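Local coordinates for tetratricopeptide TPR_2 repeat protein (Thermobaculum terrenum, PDB 5DJS) that belongs to the GT-B-type glycosyl transferase family 41, carries tetratricopeptide repeats, and binds uridine-5'-diphosphate in its pocket, at residues T401-T406 / S425-W430. The protein carries 1 engineered substitution. Sequence-based numbering, arbitrary orientation.
With UDP (uridine-5'-diphosphate), chain E.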
loop_
_atom_site.group_PDB
_atom_site.type_symbol
_atom_site.label_atom_id
_atom_site.label_comp_id
_atom_site.label_asym_id
_atom_site.label_seq_id
_atom_site.Cartn_x
_atom_site.Cartn_y
_atom_site.Cartn_z
ATOM N N THR A 401 -0.098 1.242 -18.241
ATOM C CA THR A 401 -0.377 2.242 -19.290
ATOM C C THR A 401 -1.786 2.125 -19.873
ATOM O O THR A 401 -2.365 3.136 -20.276
ATOM C CB THR A 401 0.630 2.189 -20.463
ATOM O OG1 THR A 401 0.685 0.862 -20.993
ATOM C CG2 THR A 401 2.025 2.629 -20.016
ATOM N N ASP A 402 -2.326 0.905 -19.934
ATOM C CA ASP A 402 -3.723 0.702 -20.327
ATOM C C ASP A 402 -4.679 1.375 -19.337
ATOM O O ASP A 402 -5.688 1.945 -19.752
ATOM C CB ASP A 402 -4.065 -0.795 -20.466
ATOM C CG ASP A 402 -3.410 -1.449 -21.689
ATOM O OD1 ASP A 402 -2.504 -0.844 -22.292
ATOM O OD2 ASP A 402 -3.800 -2.582 -22.046
ATOM N N LEU A 403 -4.357 1.316 -18.042
ATOM C CA LEU A 403 -5.184 1.954 -17.006
ATOM C C LEU A 403 -5.074 3.469 -17.053
ATOM O O LEU A 403 -6.085 4.171 -16.972
ATOM C CB LEU A 403 -4.813 1.458 -15.607
ATOM C CG LEU A 403 -5.630 2.028 -14.430
ATOM C CD1 LEU A 403 -6.896 1.219 -14.159
ATOM C CD2 LEU A 403 -4.772 2.120 -13.179
ATOM N N LEU A 404 -3.850 3.969 -17.155
ATOM C CA LEU A 404 -3.620 5.400 -17.389
ATOM C C LEU A 404 -4.449 5.938 -18.579
ATOM O O LEU A 404 -5.084 6.995 -18.488
ATOM C CB LEU A 404 -2.121 5.670 -17.618
ATOM C CG LEU A 404 -1.165 6.114 -16.493
ATOM C CD1 LEU A 404 -1.778 6.125 -15.106
ATOM C CD2 LEU A 404 0.109 5.279 -16.513
ATOM N N ALA A 405 -4.452 5.188 -19.679
ATOM C CA ALA A 405 -5.180 5.571 -20.891
ATOM C C ALA A 405 -6.693 5.700 -20.672
ATOM O O ALA A 405 -7.308 6.555 -21.302
ATOM C CB ALA A 405 -4.882 4.595 -22.033
ATOM N N THR A 406 -7.286 4.891 -19.781
ATOM C CA THR A 406 -8.744 4.967 -19.503
ATOM C C THR A 406 -9.152 6.186 -18.670
ATOM O O THR A 406 -10.338 6.414 -18.479
ATOM C CB THR A 406 -9.327 3.698 -18.810
ATOM O OG1 THR A 406 -8.772 3.555 -17.498
ATOM C CG2 THR A 406 -9.083 2.432 -19.633
ATOM N N SER A 425 -4.599 8.617 -7.295
ATOM C CA SER A 425 -4.861 10.061 -7.371
ATOM C C SER A 425 -3.803 10.787 -8.192
ATOM O O SER A 425 -4.136 11.623 -9.037
ATOM C CB SER A 425 -4.942 10.669 -5.978
ATOM O OG SER A 425 -5.833 9.905 -5.209
ATOM N N LEU A 426 -2.536 10.451 -7.944
ATOM C CA LEU A 426 -1.435 11.022 -8.703
ATOM C C LEU A 426 -1.538 10.625 -10.180
ATOM O O LEU A 426 -1.330 11.457 -11.064
ATOM C CB LEU A 426 -0.095 10.591 -8.114
ATOM C CG LEU A 426 1.159 11.077 -8.836
ATOM C CD1 LEU A 426 1.303 12.586 -8.750
ATOM C CD2 LEU A 426 2.374 10.396 -8.239
ATOM N N GLU A 427 -1.879 9.366 -10.440
ATOM C CA GLU A 427 -2.072 8.897 -11.808
ATOM C C GLU A 427 -3.159 9.672 -12.544
ATOM O O GLU A 427 -3.017 9.949 -13.733
ATOM C CB GLU A 427 -2.396 7.401 -11.827
ATOM C CG GLU A 427 -1.179 6.519 -11.578
ATOM C CD GLU A 427 -1.524 5.058 -11.402
ATOM O OE1 GLU A 427 -2.707 4.720 -11.142
ATOM O OE2 GLU A 427 -0.591 4.243 -11.527
ATOM N N ALA A 428 -4.239 10.002 -11.838
ATOM C CA ALA A 428 -5.334 10.791 -12.405
ATOM C C ALA A 428 -4.830 12.163 -12.835
ATOM O O ALA A 428 -4.996 12.554 -13.996
ATOM C CB ALA A 428 -6.479 10.933 -11.405
ATOM N N LEU A 429 -4.190 12.870 -11.908
ATOM C CA LEU A 429 -3.620 14.187 -12.203
ATOM C C LEU A 429 -2.660 14.144 -13.401
ATOM O O LEU A 429 -2.737 15.004 -14.270
ATOM C CB LEU A 429 -2.911 14.789 -10.979
ATOM C CG LEU A 429 -3.685 15.014 -9.666
ATOM C CD1 LEU A 429 -2.932 15.985 -8.771
ATOM C CD2 LEU A 429 -5.106 15.506 -9.875
ATOM N N TRP A 430 -1.796 13.132 -13.468
ATOM C CA TRP A 430 -0.908 12.941 -14.637
ATOM C C TRP A 430 -1.653 12.923 -15.985
ATOM O O TRP A 430 -1.090 13.338 -17.010
ATOM C CB TRP A 430 -0.087 11.641 -14.526
ATOM C CG TRP A 430 1.064 11.649 -13.538
ATOM C CD1 TRP A 430 1.713 12.738 -13.014
ATOM C CD2 TRP A 430 1.721 10.495 -13.000
ATOM N NE1 TRP A 430 2.713 12.328 -12.166
ATOM C CE2 TRP A 430 2.741 10.957 -12.139
ATOM C CE3 TRP A 430 1.535 9.111 -13.146
ATOM C CZ2 TRP A 430 3.576 10.080 -11.428
ATOM C CZ3 TRP A 430 2.374 8.239 -12.444
ATOM C CH2 TRP A 430 3.378 8.729 -11.598
HETATM N N1 UDP E . -3.101 -0.750 -11.016
HETATM C C2 UDP E . -3.120 -1.545 -12.198
HETATM N N3 UDP E . -4.274 -2.095 -12.619
HETATM C C4 UDP E . -5.419 -1.905 -11.943
HETATM C C5 UDP E . -5.443 -1.133 -10.789
HETATM C C6 UDP E . -4.259 -0.560 -10.341
HETATM O O2 UDP E . -2.078 -1.752 -12.865
HETATM O O4 UDP E . -6.473 -2.420 -12.345
HETATM C "C1'" UDP E . -1.839 -0.137 -10.550
HETATM C "C2'" UDP E . -1.959 1.373 -10.622
HETATM O "O2'" UDP E . -0.745 1.863 -11.197
HETATM C "C3'" UDP E . -2.206 1.805 -9.181
HETATM C "C4'" UDP E . -1.628 0.681 -8.322
HETATM O "O4'" UDP E . -1.514 -0.459 -9.186
HETATM O "O3'" UDP E . -1.604 3.055 -8.871
HETATM C "C5'" UDP E . -2.454 0.274 -7.100
HETATM O "O5'" UDP E . -3.136 1.367 -6.487
HETATM P PA UDP E . -4.299 1.071 -5.398
HETATM O O1A UDP E . -3.656 0.307 -4.266
HETATM O O2A UDP E . -5.469 0.479 -6.150
HETATM O O3A UDP E . -4.808 2.502 -4.835
HETATM P PB UDP E . -3.849 3.626 -4.182
HETATM O O1B UDP E . -2.694 3.797 -5.124
HETATM O O2B UDP E . -4.711 4.846 -4.162
HETATM O O3B UDP E . -3.495 3.089 -2.816
#
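Leu404 and Leu403 of helix 400-405 meet a single side chain of helix 423-430, that of Glu427, and each crosses it at about a right angle. The two leucines divide its length between them. Leu404 takes the aliphatic root, its CD1 lying against CB and CG of Glu427, with the approach to CB at 3.6 Å. Leu403 reaches the acidic end, where its CD2 stands 3.9 Å from Glu427 OE1; that same methyl lies 3.9 Å from C2' of uridine-5'-diphosphate, at van der Waals range of both carboxylate and sugar. The other branch, CD1, turns to the uracil and comes within 4.1 Å of its O4. With CG anti to the backbone N (chi1 -179°) the branch point of Leu403 is carried toward the nucleotide, and chi2 near 87° spreads the two methyls between uracil and ribose.

Glu427 runs extended beyond CG (chi2 172°) and sets its carboxylate beside the ribose hydroxyls. OE2 faces the ribose O2' as its probable hydrogen-bond partner, though the modelled separation is too short to be trusted, while O3' lies near both carboxylate oxygens, placed for at most a weak bond. Arg400 NH1 forms a salt bridge with OE2, probably steadying the carboxylate. The contact thus gives an apolar side to the polar hold on the ribose, part of the nucleotide pocket of this GT-B-type domain.

Leu426 CG lies over one face of the Trp430 ring, toward its rim, and Trp430 NE1 is bonded to Cys311 O. Beyond the contact, Leu404 also packs on Pro318 and Leu403 on Met398. Helix 423-430 rests through Ala428 and Leu429 on Val435 of strand 435-438, between strands 412-414 and 461-462 in their parallel sheet, while Leu426 and Leu429 pack against helices 447-454 and 479-521.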